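Local coordinates for uncharacterized protein (Thermus thermophilus HB8, PDB 6SCE) that acts in type III CRISPR defence as a DNA nuclease that cyclic oligoadenylate switches on, at residues G563-A568 and P596-P601; V604-E609 and E624-R629. All blocks are in the same frame, centred on the assembly; numbering follows the deposited sequence.

In the fold
Both contacts lie in the C-terminal domain, around its mixed sheet, and strand 603-607 joins them. Contact 1 ties helix 561-579 to the proline-rich loop that leads into this strand; contact 2 seats helix 623-627 against the strand itself. Their centres are 14 Å apart, and Y605 bridges them: its OH lies 3.2 Å from S600 OG, a probable hydrogen bond, while its ring atom CD1 packs 3.4 Å from P597 CB. V604 and M606, the neighbours of Y605, serve contact 2. The nearest atoms of contacts 1 and 2 are about 11 and 13 Å from the bound nucleic acid, so neither contact touches it.

Contact 1 (G563-A568 and P596-P601); sequences GLRERA and PPPASP
R565 reaches from helix 561-579, where L564 just before it packs on A589 and W592 of strand 584-592 and on E556 and K558 of strand 551-558, to the proline run of 596-601, where its NH1 donates a hydrogen bond to P596 O at 3.3 Å. The N-H...O angle of 165° makes the bond nearly straight. The oxygen sits at the guanidinium edge, in its plane, whereas NH1 stands well above the carbonyl plane and so follows no lone pair. CG is placed beside the backbone N (chi1 -72°), and the chain runs extended from there to NE, carrying the guanidinium to the loop. NH1 also lies 3.9 Å from P597 CA and 4.1 Å from P598 CD, both met obliquely. NH1 and NH2 reach two successive loop carbonyls, those of P596 and A595, and NH2 also forms a salt bridge to D561, one helical turn earlier. With R565 cut back to an alanine, the A595 and P596 carbonyls would probably lose these donors and D561 its charge mate, leaving the loop less firmly held to the helix. Further along, R567 forms a salt bridge with E556. A568 then directs CB at the loop, 4.7 Å from P598 CG. Beyond the prolines, which follow a polyproline II path, S600 OG folds back to donate to P598 O at 2.8 Å. The arrangement is that of a surface loop pinned to a helix beside the sheet of the probable nuclease domain, whose strand 551-558 carries an E-x-K sequence, E556 to K558, consistent with the PD-(D/E)xK nuclease motif.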
loop_
_atom_site.group_PDB
_atom_site.type_symbol
_atom_site.label_atom_id
_atom_site.label_comp_id
_atom_site.label_asym_id
_atom_site.label_seq_id
_atom_site.Cartn_x
_atom_site.Cartn_y
_atom_site.Cartn_z
ATOM N N GLY A 563 -16.139 -21.703 4.674
ATOM C CA GLY A 563 -15.333 -21.374 3.499
ATOM C C GLY A 563 -14.672 -20.012 3.664
ATOM O O GLY A 563 -13.521 -19.812 3.249
ATOM N N LEU A 564 -15.403 -19.092 4.288
ATOM C CA LEU A 564 -14.931 -17.733 4.532
ATOM C C LEU A 564 -13.826 -17.702 5.587
ATOM O O LEU A 564 -12.832 -16.992 5.415
ATOM C CB LEU A 564 -16.090 -16.834 4.966
ATOM C CG LEU A 564 -17.273 -16.751 4.003
ATOM C CD1 LEU A 564 -18.362 -15.865 4.588
ATOM C CD2 LEU A 564 -16.842 -16.264 2.629
ATOM N N ARG A 565 -13.982 -18.469 6.669
ATOM C CA ARG A 565 -12.921 -18.570 7.688
ATOM C C ARG A 565 -11.606 -19.058 7.088
ATOM O O ARG A 565 -10.544 -18.531 7.414
ATOM C CB ARG A 565 -13.332 -19.494 8.839
ATOM C CG ARG A 565 -14.389 -18.904 9.760
ATOM C CD ARG A 565 -14.805 -19.884 10.849
ATOM N NE ARG A 565 -16.196 -19.679 11.269
ATOM C CZ ARG A 565 -16.626 -18.701 12.068
ATOM N NH1 ARG A 565 -15.790 -17.794 12.555
ATOM N NH2 ARG A 565 -17.919 -18.622 12.375
ATOM N N GLU A 566 -11.689 -20.070 6.221
ATOM C CA GLU A 566 -10.505 -20.665 5.598
ATOM C C GLU A 566 -9.847 -19.698 4.611
ATOM O O GLU A 566 -8.622 -19.730 4.408
ATOM C CB GLU A 566 -10.875 -21.956 4.855
ATOM C CG GLU A 566 -9.680 -22.754 4.345
ATOM N N ARG A 567 -10.663 -18.855 3.986
ATOM C CA ARG A 567 -10.172 -17.939 2.973
ATOM C C ARG A 567 -9.633 -16.620 3.545
ATOM O O ARG A 567 -8.791 -15.976 2.917
ATOM C CB ARG A 567 -11.269 -17.684 1.943
ATOM C CG ARG A 567 -11.382 -18.791 0.910
ATOM C CD ARG A 567 -10.328 -18.642 -0.180
ATOM N NE ARG A 567 -10.526 -17.402 -0.929
ATOM C CZ ARG A 567 -9.652 -16.861 -1.772
ATOM N NH1 ARG A 567 -8.478 -17.433 -1.999
ATOM N NH2 ARG A 567 -9.959 -15.728 -2.390
ATOM N N ALA A 568 -10.077 -16.255 4.743
ATOM C CA ALA A 568 -9.819 -14.929 5.302
ATOM C C ALA A 568 -8.332 -14.519 5.378
ATOM O O ALA A 568 -7.999 -13.395 5.037
ATOM C CB ALA A 568 -10.478 -14.790 6.667
ATOM N N PRO A 596 -18.740 -15.536 16.012
ATOM C CA PRO A 596 -18.437 -14.326 15.242
ATOM C C PRO A 596 -17.219 -14.520 14.329
ATOM O O PRO A 596 -16.353 -15.351 14.639
ATOM C CB PRO A 596 -18.124 -13.274 16.329
ATOM C CG PRO A 596 -18.225 -13.983 17.652
ATOM C CD PRO A 596 -19.046 -15.213 17.416
ATOM N N PRO A 597 -17.145 -13.761 13.215
ATOM C CA PRO A 597 -15.987 -13.862 12.312
ATOM C C PRO A 597 -14.669 -13.450 12.993
ATOM O O PRO A 597 -14.685 -12.672 13.950
ATOM C CB PRO A 597 -16.331 -12.900 11.168
ATOM C CG PRO A 597 -17.385 -11.990 11.693
ATOM C CD PRO A 597 -18.067 -12.671 12.839
ATOM N N PRO A 598 -13.534 -13.976 12.506
ATOM C CA PRO A 598 -12.257 -13.604 13.117
ATOM C C PRO A 598 -11.947 -12.128 12.857
ATOM O O PRO A 598 -12.415 -11.573 11.860
ATOM C CB PRO A 598 -11.249 -14.527 12.423
ATOM C CG PRO A 598 -11.873 -14.888 11.112
ATOM C CD PRO A 598 -13.364 -14.762 11.268
ATOM N N ALA A 599 -11.195 -11.498 13.757
ATOM C CA ALA A 599 -10.853 -10.078 13.627
ATOM C C ALA A 599 -10.186 -9.866 12.273
ATOM O O ALA A 599 -9.209 -10.551 11.934
ATOM C CB ALA A 599 -9.927 -9.638 14.751
ATOM N N SER A 600 -10.745 -8.962 11.478
ATOM C CA SER A 600 -10.232 -8.718 10.135
ATOM C C SER A 600 -10.396 -7.230 9.844
ATOM O O SER A 600 -11.482 -6.788 9.460
ATOM C CB SER A 600 -10.985 -9.565 9.106
ATOM O OG SER A 600 -11.114 -10.927 9.514
ATOM N N PRO A 601 -9.324 -6.445 10.043
ATOM C CA PRO A 601 -9.388 -5.000 9.799
ATOM C C PRO A 601 -9.821 -4.588 8.383
ATOM O O PRO A 601 -10.390 -3.512 8.218
ATOM C CB PRO A 601 -7.948 -4.524 10.054
ATOM C CG PRO A 601 -7.325 -5.589 10.894
ATOM C CD PRO A 601 -7.985 -6.874 10.480
#

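Contact 2 (V604-E609 and E624-R629); sequences VYMALE and EKALSR
V604 and M606 of strand 603-607 meet A626 of the short helix 623-627 in a strand-helix packing of the C-terminal α/β domain, probably the nuclease, whose sheet resembles that of the restriction-endonuclease-like fold. Strand 603-607 lies inside this sheet, parallel to 584-592 on one side and to the short 617-618 on the other. The chain passes through 617-618 before it enters the helix, which returns over the sheet. V604 and M606, two residues apart, point their side chains at the helix, whereas Y605 between them points away from it. The methyl of A626 is directed at the strand and settles between the two larger side chains. V604 comes with one branch: CG1, set anti to the backbone N (chi1 174°), stands 3.9 Å from A626 CB. M606, present as selenomethionine, lies alongside the same methyl with much of its length: its CG is 4.2 Å from A626 CB, SE 3.8 Å and CE 3.7 Å. The bend at chi3 (86°) brings CE back to the alanine methyl instead of leading it onward. The small alanine lets the helix backbone approach closely: V604 CA and A626 CA are 7.0 Å apart. The contact is apolar and buried, and it is enclosed further by Y617, which touches both M606 and A626, and by F619 and L586 against M606. E624, on the exposed flank of the helix, turns away from the strand and hydrogen-bonds to H512. S628 OG donates to E624 O at 2.9 Å, tilted 34° from the carbonyl plane.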
loop_
_atom_site.group_PDB
_atom_site.type_symbol
_atom_site.label_atom_id
_atom_site.label_comp_id
_atom_site.label_asym_id
_atom_site.label_seq_id
_atom_site.Cartn_x
_atom_site.Cartn_y
_atom_site.Cartn_z
ATOM N N VAL A 604 -15.116 -7.503 5.568
ATOM C CA VAL A 604 -16.477 -7.279 6.065
ATOM C C VAL A 604 -17.237 -8.593 5.820
ATOM O O VAL A 604 -17.140 -9.179 4.743
ATOM C CB VAL A 604 -17.165 -6.106 5.322
ATOM C CG1 VAL A 604 -18.631 -5.958 5.723
ATOM C CG2 VAL A 604 -16.421 -4.804 5.571
ATOM N N TYR A 605 -17.946 -9.069 6.840
ATOM C CA TYR A 605 -18.616 -10.365 6.790
ATOM C C TYR A 605 -20.124 -10.181 6.723
ATOM O O TYR A 605 -20.704 -9.470 7.552
ATOM C CB TYR A 605 -18.261 -11.179 8.022
ATOM C CG TYR A 605 -16.837 -11.654 8.001
ATOM C CD1 TYR A 605 -15.811 -10.869 8.517
ATOM C CD2 TYR A 605 -16.513 -12.873 7.446
ATOM C CE1 TYR A 605 -14.500 -11.315 8.494
ATOM C CE2 TYR A 605 -15.213 -13.324 7.418
ATOM C CZ TYR A 605 -14.208 -12.541 7.939
ATOM O OH TYR A 605 -12.920 -13.014 7.897
HETATM N N MSE A 606 -20.751 -10.816 5.735
HETATM C CA MSE A 606 -22.204 -10.731 5.563
HETATM C C MSE A 606 -22.791 -12.082 5.270
HETATM O O MSE A 606 -22.079 -13.037 4.912
HETATM C CB MSE A 606 -22.548 -9.798 4.409
HETATM C CG MSE A 606 -22.026 -8.389 4.655
HETATM SE SE MSE A 606 -22.679 -7.223 3.243
HETATM C CE MSE A 606 -24.447 -6.711 3.994
ATOM N N ALA A 607 -24.113 -12.182 5.412
ATOM C CA ALA A 607 -24.795 -13.442 5.160
ATOM C C ALA A 607 -26.252 -13.256 4.735
ATOM O O ALA A 607 -26.938 -12.336 5.187
ATOM C CB ALA A 607 -24.706 -14.339 6.385
ATOM N N LEU A 608 -26.700 -14.136 3.844
ATOM C CA LEU A 608 -28.090 -14.149 3.399
ATOM C C LEU A 608 -28.988 -14.541 4.575
ATOM O O LEU A 608 -29.998 -13.878 4.839
ATOM C CB LEU A 608 -28.283 -15.078 2.196
ATOM C CG LEU A 608 -28.040 -14.436 0.828
ATOM C CD1 LEU A 608 -26.637 -13.852 0.726
ATOM C CD2 LEU A 608 -28.268 -15.438 -0.296
ATOM N N GLU A 609 -28.596 -15.597 5.288
ATOM C CA GLU A 609 -29.240 -15.968 6.553
ATOM C C GLU A 609 -28.207 -16.255 7.633
ATOM O O GLU A 609 -27.099 -16.711 7.344
ATOM C CB GLU A 609 -30.124 -17.206 6.373
ATOM C CG GLU A 609 -31.290 -17.046 5.409
ATOM C CD GLU A 609 -32.316 -16.015 5.854
ATOM O OE1 GLU A 609 -32.335 -15.631 7.048
ATOM O OE2 GLU A 609 -33.113 -15.580 4.995
ATOM N N GLU A 624 -25.799 -1.102 3.059
ATOM C CA GLU A 624 -25.472 0.249 3.505
ATOM C C GLU A 624 -24.765 0.240 4.869
ATOM O O GLU A 624 -23.688 0.811 5.036
ATOM C CB GLU A 624 -26.750 1.092 3.576
ATOM C CG GLU A 624 -26.557 2.536 4.034
ATOM C CD GLU A 624 -26.065 3.458 2.936
ATOM O OE1 GLU A 624 -25.315 3.001 2.045
ATOM O OE2 GLU A 624 -26.433 4.651 2.969
ATOM N N LYS A 625 -25.388 -0.428 5.828
ATOM C CA LYS A 625 -24.886 -0.533 7.195
ATOM C C LYS A 625 -23.500 -1.181 7.242
ATOM O O LYS A 625 -22.617 -0.706 7.962
ATOM C CB LYS A 625 -25.879 -1.352 8.025
ATOM C CG LYS A 625 -25.811 -1.188 9.527
ATOM C CD LYS A 625 -27.002 -1.905 10.161
ATOM C CE LYS A 625 -27.055 -1.713 11.666
ATOM N NZ LYS A 625 -25.963 -2.451 12.358
ATOM N N ALA A 626 -23.314 -2.256 6.474
ATOM C CA ALA A 626 -22.050 -3.005 6.451
ATOM C C ALA A 626 -20.908 -2.231 5.783
ATOM O O ALA A 626 -19.808 -2.168 6.329
ATOM C CB ALA A 626 -22.232 -4.350 5.764
ATOM N N LEU A 627 -21.174 -1.645 4.616
ATOM C CA LEU A 627 -20.152 -0.899 3.877
ATOM C C LEU A 627 -19.759 0.449 4.528
ATOM O O LEU A 627 -18.768 1.049 4.119
ATOM C CB LEU A 627 -20.587 -0.652 2.420
ATOM C CG LEU A 627 -21.046 -1.849 1.571
ATOM C CD1 LEU A 627 -21.281 -1.436 0.128
ATOM C CD2 LEU A 627 -20.068 -3.011 1.633
ATOM N N SER A 628 -20.528 0.929 5.513
ATOM C CA SER A 628 -20.211 2.204 6.184
ATOM C C SER A 628 -19.969 2.100 7.699
ATOM O O SER A 628 -19.861 3.131 8.369
ATOM C CB SER A 628 -21.303 3.247 5.908
ATOM O OG SER A 628 -22.519 2.921 6.562
ATOM N N ARG A 629 -19.875 0.881 8.238
ATOM C CA ARG A 629 -19.490 0.696 9.646
ATOM C C ARG A 629 -18.083 1.250 9.863
ATOM O O ARG A 629 -17.845 1.994 10.821
ATOM C CB ARG A 629 -19.543 -0.780 10.054
#